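Local structure of NIPSNAP domain protein (Burkholderia xenovorans, 5K9F) at residues 37-49 against 61-75. The protein is of unknown function but belongs to the NipSnap family, a family of the dimeric alpha-beta barrel clan, and has a pocket that holds oxamic acid. Residues are numbered along the deposited sequence; the frame is centred on the assembly and turned at random.
Sequences IQAGALGRLLGYY and QLWGFDSFEDRTRRK
Trp63 is clamped between two leucine methyls: CD1 of Leu42, from helix 37-42, sits 3.9 Å from the centroid of its six-membered ring, and CD1 of Leu45, from strand 45-49, lies 3.7 Å from the same centroid on the opposite face. Ala39 CA meets the ring edge. With CG beside the backbone N (chi1 -64°), the indole lies between helix and strand, and its NE1 gives a nearly straight 2.7 Å hydrogen bond to Gln61 OE1, in the amide plane and on a lone pair. That bond fixes the Gln61 amide, while the CB of Gln61 lies over one face of the Tyr48 ring. Two waters then link Gln61 to Gln38, a residue touching the bound oxamic acid; Gln38 OE1 is also bonded to Tyr30.

The strands run antiparallel, and Leu62 O takes a 2.8 Å bond from Leu46 N and a weak one from Gly47 N, so the register slips by one residue. At Tyr49 the sheet continues into a second subunit.

Toward solvent the grip slackens. Arg44 spreads its guanidinium over Gly64 O, and its NH1 reaches Asp66 OD1 in a salt bridge whose hydrogen bond is long and weak (3.5 Å). Waters bridge Gly64 O to Leu42 O and to Arg44 N. Arg74 is the firmer hold on this side: extended, it reaches the end of helix 37-42, where NH1 donates to Ala41 O from above the carbonyl plane (3.0 Å), while a salt bridge to Asp70 OD2 holds its NE.

Helices packed on one face of an antiparallel sheet, with a classic beta bulge in the outermost strand of this chain, 45-51, fit the ferredoxin-like alpha-beta fold of the dimeric alpha-beta barrel clan.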
loop_
_atom_site.group_PDB
_atom_site.type_symbol
_atom_site.label_atom_id
_atom_site.label_comp_id
_atom_site.label_asym_id
_atom_site.label_seq_id
_atom_site.Cartn_x
_atom_site.Cartn_y
_atom_site.Cartn_z
ATOM N N ILE A 37 21.825 -25.272 -9.585
ATOM C CA ILE A 37 21.163 -25.184 -10.885
ATOM C C ILE A 37 20.883 -23.732 -11.247
ATOM O O ILE A 37 21.194 -23.282 -12.359
ATOM C CB ILE A 37 19.867 -26.014 -10.879
ATOM C CG1 ILE A 37 20.169 -27.489 -10.615
ATOM C CG2 ILE A 37 19.119 -25.845 -12.195
ATOM C CD1 ILE A 37 18.944 -28.271 -10.220
ATOM N N GLN A 38 20.287 -22.980 -10.314
ATOM C CA GLN A 38 19.879 -21.609 -10.607
ATOM C C GLN A 38 21.085 -20.703 -10.821
ATOM O O GLN A 38 21.116 -19.914 -11.772
ATOM C CB GLN A 38 18.997 -21.059 -9.488
ATOM C CG GLN A 38 18.523 -19.646 -9.824
ATOM C CD GLN A 38 17.446 -19.134 -8.888
ATOM O OE1 GLN A 38 17.520 -19.302 -7.666
ATOM N NE2 GLN A 38 16.414 -18.514 -9.465
ATOM N N ALA A 39 22.087 -20.788 -9.940
ATOM C CA ALA A 39 23.285 -19.976 -10.120
ATOM C C ALA A 39 24.027 -20.380 -11.385
ATOM O O ALA A 39 24.605 -19.530 -12.072
ATOM C CB ALA A 39 24.196 -20.100 -8.901
ATOM N N GLY A 40 24.022 -21.672 -11.711
ATOM C CA GLY A 40 24.672 -22.110 -12.933
ATOM C C GLY A 40 24.029 -21.519 -14.173
ATOM O O GLY A 40 24.719 -21.140 -15.121
ATOM N N ALA A 41 22.703 -21.415 -14.173
ATOM C CA ALA A 41 21.994 -20.895 -15.337
ATOM C C ALA A 41 22.049 -19.374 -15.404
ATOM O O ALA A 41 22.248 -18.803 -16.484
ATOM C CB ALA A 41 20.537 -21.356 -15.312
ATOM N N LEU A 42 21.838 -18.704 -14.271
ATOM C CA LEU A 42 21.696 -17.253 -14.275
ATOM C C LEU A 42 23.032 -16.529 -14.221
ATOM O O LEU A 42 23.143 -15.412 -14.743
ATOM C CB LEU A 42 20.818 -16.808 -13.105
ATOM C CG LEU A 42 19.377 -17.323 -13.144
ATOM C CD1 LEU A 42 18.528 -16.696 -12.034
ATOM C CD2 LEU A 42 18.729 -17.092 -14.502
ATOM N N GLY A 43 24.057 -17.084 -13.577
ATOM C CA GLY A 43 25.388 -16.521 -13.769
ATOM C C GLY A 43 26.070 -15.729 -12.662
ATOM O O GLY A 43 27.227 -16.016 -12.338
ATOM N N ARG A 44 25.409 -14.712 -12.102
ATOM C CA ARG A 44 26.009 -13.859 -11.072
ATOM C C ARG A 44 25.016 -13.571 -9.950
ATOM O O ARG A 44 24.213 -12.641 -10.052
ATOM C CB ARG A 44 26.497 -12.563 -11.712
ATOM C CG ARG A 44 27.286 -11.637 -10.802
ATOM C CD ARG A 44 28.198 -10.715 -11.624
ATOM N NE ARG A 44 27.466 -9.926 -12.619
ATOM C CZ ARG A 44 27.543 -10.107 -13.936
ATOM N NH1 ARG A 44 26.836 -9.341 -14.757
ATOM N NH2 ARG A 44 28.328 -11.049 -14.435
ATOM N N LEU A 45 25.099 -14.350 -8.866
ATOM C CA LEU A 45 24.333 -14.051 -7.654
ATOM C C LEU A 45 25.040 -12.943 -6.889
ATOM O O LEU A 45 26.227 -13.073 -6.562
ATOM C CB LEU A 45 24.199 -15.300 -6.785
ATOM C CG LEU A 45 23.461 -15.139 -5.447
ATOM C CD1 LEU A 45 22.024 -14.713 -5.691
ATOM C CD2 LEU A 45 23.504 -16.441 -4.656
ATOM N N LEU A 46 24.321 -11.856 -6.611
ATOM C CA LEU A 46 24.878 -10.718 -5.890
ATOM C C LEU A 46 24.506 -10.700 -4.419
ATOM O O LEU A 46 25.201 -10.054 -3.627
ATOM C CB LEU A 46 24.403 -9.406 -6.529
ATOM C CG LEU A 46 24.821 -9.174 -7.982
ATOM C CD1 LEU A 46 24.085 -7.962 -8.543
ATOM C CD2 LEU A 46 26.315 -8.970 -8.084
ATOM N N GLY A 47 23.434 -11.388 -4.043
ATOM C CA GLY A 47 22.990 -11.423 -2.667
ATOM C C GLY A 47 21.747 -12.271 -2.531
ATOM O O GLY A 47 20.901 -12.309 -3.435
ATOM N N TYR A 48 21.627 -12.978 -1.413
ATOM C CA TYR A 48 20.452 -13.802 -1.142
ATOM C C TYR A 48 20.193 -13.672 0.352
ATOM O O TYR A 48 21.030 -14.090 1.161
ATOM C CB TYR A 48 20.695 -15.260 -1.556
ATOM C CG TYR A 48 19.459 -16.049 -1.948
ATOM C CD1 TYR A 48 18.496 -16.383 -1.013
ATOM C CD2 TYR A 48 19.286 -16.502 -3.251
ATOM C CE1 TYR A 48 17.380 -17.131 -1.375
ATOM C CE2 TYR A 48 18.177 -17.230 -3.620
ATOM C CZ TYR A 48 17.222 -17.546 -2.684
ATOM O OH TYR A 48 16.109 -18.280 -3.048
ATOM N N TYR A 49 19.063 -13.076 0.717
ATOM C CA TYR A 49 18.808 -12.647 2.089
ATOM C C TYR A 49 17.433 -13.093 2.563
ATOM O O TYR A 49 16.542 -13.401 1.766
ATOM C CB TYR A 49 18.853 -11.111 2.208
ATOM C CG TYR A 49 20.068 -10.460 1.618
ATOM C CD1 TYR A 49 21.273 -10.443 2.320
ATOM C CD2 TYR A 49 20.019 -9.852 0.369
ATOM C CE1 TYR A 49 22.397 -9.832 1.783
ATOM C CE2 TYR A 49 21.133 -9.235 -0.171
ATOM C CZ TYR A 49 22.314 -9.226 0.540
ATOM O OH TYR A 49 23.443 -8.619 0.007
ATOM N N GLN A 61 16.447 -11.699 -3.331
ATOM C CA GLN A 61 17.634 -12.086 -4.076
ATOM C C GLN A 61 17.988 -11.029 -5.107
ATOM O O GLN A 61 17.114 -10.417 -5.716
ATOM C CB GLN A 61 17.461 -13.453 -4.759
ATOM C CG GLN A 61 16.214 -13.621 -5.565
ATOM C CD GLN A 61 15.918 -15.078 -5.840
ATOM O OE1 GLN A 61 16.391 -15.637 -6.822
ATOM N NE2 GLN A 61 15.141 -15.704 -4.960
ATOM N N LEU A 62 19.285 -10.805 -5.286
ATOM C CA LEU A 62 19.778 -9.891 -6.301
ATOM C C LEU A 62 20.650 -10.664 -7.276
ATOM O O LEU A 62 21.547 -11.401 -6.864
ATOM C CB LEU A 62 20.569 -8.732 -5.688
ATOM C CG LEU A 62 19.687 -7.687 -4.994
ATOM C CD1 LEU A 62 19.381 -8.088 -3.561
ATOM C CD2 LEU A 62 20.347 -6.321 -5.051
ATOM N N TRP A 63 20.368 -10.489 -8.565
ATOM C CA TRP A 63 21.101 -11.139 -9.650
ATOM C C TRP A 63 21.602 -10.086 -10.624
ATOM O O TRP A 63 20.892 -9.124 -10.923
ATOM C CB TRP A 63 20.201 -12.124 -10.415
ATOM C CG TRP A 63 19.718 -13.273 -9.593
ATOM C CD1 TRP A 63 18.559 -13.336 -8.876
ATOM C CD2 TRP A 63 20.386 -14.523 -9.395
ATOM N NE1 TRP A 63 18.461 -14.564 -8.247
ATOM C CE2 TRP A 63 19.576 -15.300 -8.543
ATOM C CE3 TRP A 63 21.601 -15.057 -9.847
ATOM C CZ2 TRP A 63 19.934 -16.590 -8.148
ATOM C CZ3 TRP A 63 21.950 -16.334 -9.458
ATOM C CH2 TRP A 63 21.122 -17.081 -8.609
ATOM N N GLY A 64 22.824 -10.271 -11.124
ATOM C CA GLY A 64 23.415 -9.366 -12.096
ATOM C C GLY A 64 23.466 -10.003 -13.479
ATOM O O GLY A 64 23.900 -11.146 -13.627
ATOM N N PHE A 65 23.037 -9.235 -14.485
ATOM C CA PHE A 65 23.003 -9.705 -15.866
ATOM C C PHE A 65 23.724 -8.731 -16.784
ATOM O O PHE A 65 23.701 -7.517 -16.567
ATOM C CB PHE A 65 21.565 -9.884 -16.352
ATOM C CG PHE A 65 20.796 -10.910 -15.579
ATOM C CD1 PHE A 65 20.958 -12.258 -15.847
ATOM C CD2 PHE A 65 19.888 -10.525 -14.599
ATOM C CE1 PHE A 65 20.235 -13.221 -15.144
ATOM C CE2 PHE A 65 19.174 -11.477 -13.881
ATOM C CZ PHE A 65 19.340 -12.823 -14.156
ATOM N N ASP A 66 24.366 -9.281 -17.824
ATOM C CA ASP A 66 25.029 -8.436 -18.813
ATOM C C ASP A 66 24.035 -7.537 -19.532
ATOM O O ASP A 66 24.378 -6.416 -19.925
ATOM C CB ASP A 66 25.772 -9.294 -19.838
ATOM C CG ASP A 66 26.901 -10.094 -19.231
ATOM O OD1 ASP A 66 27.393 -9.709 -18.150
ATOM O OD2 ASP A 66 27.305 -11.107 -19.851
ATOM N N SER A 67 22.810 -8.013 -19.723
ATOM C CA SER A 67 21.799 -7.285 -20.472
ATOM C C SER A 67 20.450 -7.927 -20.201
ATOM O O SER A 67 20.365 -9.054 -19.707
ATOM C CB SER A 67 22.085 -7.302 -21.974
ATOM O OG SER A 67 21.994 -8.620 -22.490
ATOM N N PHE A 68 19.390 -7.201 -20.557
ATOM C CA PHE A 68 18.055 -7.785 -20.480
ATOM C C PHE A 68 17.935 -8.989 -21.410
ATOM O O PHE A 68 17.342 -10.014 -21.041
ATOM C CB PHE A 68 17.015 -6.715 -20.819
ATOM C CG PHE A 68 15.591 -7.130 -20.584
ATOM C CD1 PHE A 68 14.962 -6.814 -19.400
ATOM C CD2 PHE A 68 14.869 -7.799 -21.570
ATOM C CE1 PHE A 68 13.639 -7.169 -19.180
ATOM C CE2 PHE A 68 13.549 -8.154 -21.356
ATOM C CZ PHE A 68 12.933 -7.844 -20.167
ATOM N N GLU A 69 18.507 -8.887 -22.620
ATOM C CA GLU A 69 18.475 -10.004 -23.559
ATOM C C GLU A 69 19.107 -11.248 -22.952
ATOM O O GLU A 69 18.581 -12.359 -23.100
ATOM C CB GLU A 69 19.194 -9.621 -24.855
ATOM N N ASP A 70 20.238 -11.086 -22.264
ATOM C CA ASP A 70 20.874 -12.256 -21.666
ATOM C C ASP A 70 20.074 -12.783 -20.481
ATOM O O ASP A 70 20.022 -13.997 -20.258
ATOM C CB ASP A 70 22.301 -11.940 -21.240
ATOM C CG ASP A 70 23.188 -13.176 -21.248
ATOM O OD1 ASP A 70 23.143 -13.943 -22.240
ATOM O OD2 ASP A 70 23.924 -13.388 -20.265
ATOM N N ARG A 71 19.467 -11.892 -19.693
ATOM C CA ARG A 71 18.559 -12.352 -18.649
ATOM C C ARG A 71 17.445 -13.206 -19.245
ATOM O O ARG A 71 17.114 -14.271 -18.717
ATOM C CB ARG A 71 17.982 -11.151 -17.884
ATOM C CG ARG A 71 16.906 -11.525 -16.884
ATOM C CD ARG A 71 16.331 -10.284 -16.231
ATOM N NE ARG A 71 15.293 -10.627 -15.258
ATOM C CZ ARG A 71 14.002 -10.757 -15.564
ATOM N NH1 ARG A 71 13.584 -10.578 -16.809
ATOM N NH2 ARG A 71 13.128 -11.066 -14.620
ATOM N N THR A 72 16.851 -12.753 -20.351
ATOM C CA THR A 72 15.785 -13.530 -20.982
ATOM C C THR A 72 16.291 -14.909 -21.380
ATOM O O THR A 72 15.643 -15.927 -21.116
ATOM C CB THR A 72 15.244 -12.784 -22.204
ATOM O OG1 THR A 72 14.641 -11.560 -21.775
ATOM C CG2 THR A 72 14.195 -13.622 -22.915
ATOM N N ARG A 73 17.470 -14.955 -21.996
ATOM C CA ARG A 73 18.028 -16.227 -22.450
ATOM C C ARG A 73 18.278 -17.162 -21.271
ATOM O O ARG A 73 17.914 -18.344 -21.305
ATOM C CB ARG A 73 19.323 -15.960 -23.221
ATOM C CG ARG A 73 19.933 -17.176 -23.909
ATOM C CD ARG A 73 21.273 -16.823 -24.570
ATOM N NE ARG A 73 22.287 -16.437 -23.590
ATOM C CZ ARG A 73 23.096 -17.293 -22.975
ATOM N NH1 ARG A 73 23.024 -18.588 -23.253
ATOM N NH2 ARG A 73 23.979 -16.858 -22.086
ATOM N N ARG A 74 18.891 -16.640 -20.209
ATOM C CA ARG A 74 19.256 -17.490 -19.084
ATOM C C ARG A 74 18.027 -17.943 -18.308
ATOM O O ARG A 74 17.989 -19.072 -17.804
ATOM C CB ARG A 74 20.244 -16.748 -18.179
ATOM C CG ARG A 74 21.618 -16.563 -18.850
ATOM C CD ARG A 74 22.540 -15.668 -18.019
ATOM N NE ARG A 74 23.903 -15.575 -18.558
ATOM C CZ ARG A 74 24.918 -16.346 -18.166
ATOM N NH1 ARG A 74 24.725 -17.290 -17.254
ATOM N NH2 ARG A 74 26.127 -16.183 -18.690
ATOM N N LYS A 75 17.012 -17.080 -18.191
ATOM C CA LYS A 75 15.792 -17.490 -17.501
ATOM C C LYS A 75 15.071 -18.609 -18.241
ATOM O O LYS A 75 14.483 -19.495 -17.609
ATOM C CB LYS A 75 14.861 -16.290 -17.310
ATOM C CG LYS A 75 15.297 -15.366 -16.203
ATOM C CD LYS A 75 14.395 -14.137 -16.124
ATOM C CE LYS A 75 12.969 -14.491 -15.685
ATOM N NZ LYS A 75 12.925 -15.169 -14.356
HETATM O O HOH W 1 15.517 -18.743 -5.738
HETATM O O HOH W 2 14.649 -16.788 -8.176
HETATM O O HOH W 3 26.802 -18.981 -16.490
HETATM O O HOH W 4 24.650 -13.250 -15.254
HETATM O O HOH W 5 22.749 -13.640 -12.621
#